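Local structure of dimethyl-sulfide monooxygenase (Hyphomicrobium sulfonivorans, 6AK1) at residues V82-G87 with A116-T121. The protein catalyses the FMN- and NADH-dependent oxidation of dimethyl sulfide to methanethiol and formaldehyde, the first step in the breakdown of dimethyl sulfide. Numbering follows the deposited sequence.
Sequences VNDPFG and ARRLST
Asp84 OD1 is held by the backbone N of Phe86, which donates a nearly straight bond of 3.1 Å from above the carboxylate plane, and by a water that donates to it and accepts weakly from Arg118 NH2. Arg118 NH2 itself stands edge-on to OD1 in a long salt bridge at 3.8 Å. The bond to Phe86 N closes an Asx turn inside the type I turn Asp84-Gly87; the short reach of aspartate suits the turn, its negative charge the neighbouring arginine. A second water donates to Asp84 OD2 and accepts from Arg118 NH2 at 3.3 Å. Arginine is long enough to cross from helix 112-126 of the TIM barrel to this loop before helix 89-94. The bend at chi3 (65°) swings its guanidinium over one face of the Phe86 ring, tilted by 35°, with NH2 dipping to 3.2 Å from Phe86 CD1. In this cation-pi contact CZ lies 3.8 Å from the ring centroid, 5° off the normal. The flat ring also meets apolar groups: a branch methyl of Leu119, CD2, approaches Phe86 CE2 obliquely at 3.9 Å, beside Leu115 and Leu122 of the same helix and Val103 of strand 100-106. Were Phe86 an alanine, the guanidinium would probably lose its aromatic support and turn more freely, with a gap beside Leu119. Since NH1 makes a salt bridge with Glu110, two carboxylates, Asp84 more distantly, and an aromatic face probably favour the arginine's positive charge.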
loop_
_atom_site.group_PDB
_atom_site.type_symbol
_atom_site.label_atom_id
_atom_site.label_comp_id
_atom_site.label_asym_id
_atom_site.label_seq_id
_atom_site.Cartn_x
_atom_site.Cartn_y
_atom_site.Cartn_z
ATOM N N VAL A 82 -6.435 -3.396 15.405
ATOM C CA VAL A 82 -5.840 -2.613 14.329
ATOM C C VAL A 82 -6.280 -1.160 14.498
ATOM O O VAL A 82 -7.475 -0.879 14.639
ATOM C CB VAL A 82 -6.217 -3.164 12.939
ATOM C CG1 VAL A 82 -7.708 -3.319 12.824
ATOM C CG2 VAL A 82 -5.674 -2.259 11.814
ATOM N N ASN A 83 -5.314 -0.247 14.533
ATOM C CA ASN A 83 -5.606 1.171 14.662
ATOM C C ASN A 83 -5.620 1.858 13.294
ATOM O O ASN A 83 -5.167 1.315 12.281
ATOM C CB ASN A 83 -4.593 1.844 15.592
ATOM C CG ASN A 83 -4.909 1.602 17.056
ATOM O OD1 ASN A 83 -5.884 0.923 17.383
ATOM N ND2 ASN A 83 -4.083 2.153 17.946
ATOM N N ASP A 84 -6.176 3.057 13.282
ATOM C CA ASP A 84 -6.266 3.890 12.090
ATOM C C ASP A 84 -4.869 4.263 11.599
ATOM O O ASP A 84 -4.089 4.846 12.363
ATOM C CB ASP A 84 -7.102 5.121 12.452
ATOM C CG ASP A 84 -7.026 6.246 11.432
ATOM O OD1 ASP A 84 -6.784 6.016 10.223
ATOM O OD2 ASP A 84 -7.238 7.402 11.868
ATOM N N PRO A 85 -4.508 3.934 10.354
ATOM C CA PRO A 85 -3.137 4.189 9.883
ATOM C C PRO A 85 -2.826 5.649 9.616
ATOM O O PRO A 85 -1.650 5.960 9.364
ATOM C CB PRO A 85 -3.061 3.381 8.578
ATOM C CG PRO A 85 -4.460 3.444 8.056
ATOM C CD PRO A 85 -5.337 3.309 9.309
ATOM N N PHE A 86 -3.829 6.541 9.608
ATOM C CA PHE A 86 -3.555 7.973 9.527
ATOM C C PHE A 86 -2.971 8.510 10.823
ATOM O O PHE A 86 -2.409 9.609 10.831
ATOM C CB PHE A 86 -4.837 8.756 9.210
ATOM C CG PHE A 86 -5.319 8.617 7.787
ATOM C CD1 PHE A 86 -5.872 7.428 7.335
ATOM C CD2 PHE A 86 -5.269 9.703 6.916
ATOM C CE1 PHE A 86 -6.345 7.309 6.021
ATOM C CE2 PHE A 86 -5.745 9.593 5.605
ATOM C CZ PHE A 86 -6.279 8.389 5.157
ATOM N N GLY A 87 -3.081 7.745 11.912
ATOM C CA GLY A 87 -2.875 8.313 13.234
ATOM C C GLY A 87 -1.480 8.864 13.474
ATOM O O GLY A 87 -1.328 9.952 14.032
ATOM N N ALA A 116 -10.982 12.904 0.443
ATOM C CA ALA A 116 -10.170 13.882 -0.272
ATOM C C ALA A 116 -9.532 14.886 0.679
ATOM O O ALA A 116 -8.355 15.242 0.523
ATOM C CB ALA A 116 -11.031 14.608 -1.310
ATOM N N ARG A 117 -10.292 15.357 1.673
ATOM C CA ARG A 117 -9.745 16.326 2.621
ATOM C C ARG A 117 -8.726 15.672 3.547
ATOM O O ARG A 117 -7.689 16.270 3.853
ATOM C CB ARG A 117 -10.862 16.984 3.443
ATOM C CG ARG A 117 -10.357 18.087 4.369
ATOM C CD ARG A 117 -11.469 18.737 5.212
ATOM N NE ARG A 117 -11.890 17.871 6.308
ATOM C CZ ARG A 117 -12.224 18.309 7.519
ATOM N NH1 ARG A 117 -12.187 19.608 7.784
ATOM N NH2 ARG A 117 -12.591 17.448 8.466
ATOM N N ARG A 118 -8.997 14.445 3.998
ATOM C CA ARG A 118 -8.057 13.798 4.907
ATOM C C ARG A 118 -6.724 13.534 4.222
ATOM O O ARG A 118 -5.670 13.682 4.840
ATOM C CB ARG A 118 -8.654 12.498 5.450
ATOM C CG ARG A 118 -9.950 12.693 6.225
ATOM C CD ARG A 118 -10.570 11.351 6.630
ATOM N NE ARG A 118 -9.717 10.641 7.553
ATOM C CZ ARG A 118 -9.374 9.360 7.463
ATOM N NH1 ARG A 118 -9.841 8.580 6.494
ATOM N NH2 ARG A 118 -8.577 8.856 8.390
ATOM N N LEU A 119 -6.749 13.142 2.941
ATOM C CA LEU A 119 -5.499 12.894 2.228
ATOM C C LEU A 119 -4.804 14.196 1.843
ATOM O O LEU A 119 -3.578 14.287 1.951
ATOM C CB LEU A 119 -5.758 12.030 0.989
ATOM C CG LEU A 119 -6.095 10.560 1.305
ATOM C CD1 LEU A 119 -6.704 9.878 0.111
ATOM C CD2 LEU A 119 -4.848 9.823 1.780
ATOM N N SER A 120 -5.565 15.209 1.398
ATOM C CA SER A 120 -4.985 16.528 1.138
ATOM C C SER A 120 -4.304 17.069 2.379
ATOM O O SER A 120 -3.213 17.641 2.291
ATOM C CB SER A 120 -6.054 17.537 0.693
ATOM O OG SER A 120 -6.444 17.362 -0.647
ATOM N N THR A 121 -4.952 16.915 3.542
ATOM C CA THR A 121 -4.366 17.386 4.798
ATOM C C THR A 121 -3.008 16.741 5.052
ATOM O O THR A 121 -2.062 17.420 5.456
ATOM C CB THR A 121 -5.325 17.113 5.966
ATOM O OG1 THR A 121 -6.524 17.868 5.776
ATOM C CG2 THR A 121 -4.695 17.497 7.297
HETATM O O HOH W 1 -8.430 5.503 8.353
HETATM O O HOH W 2 -7.947 9.929 11.426
#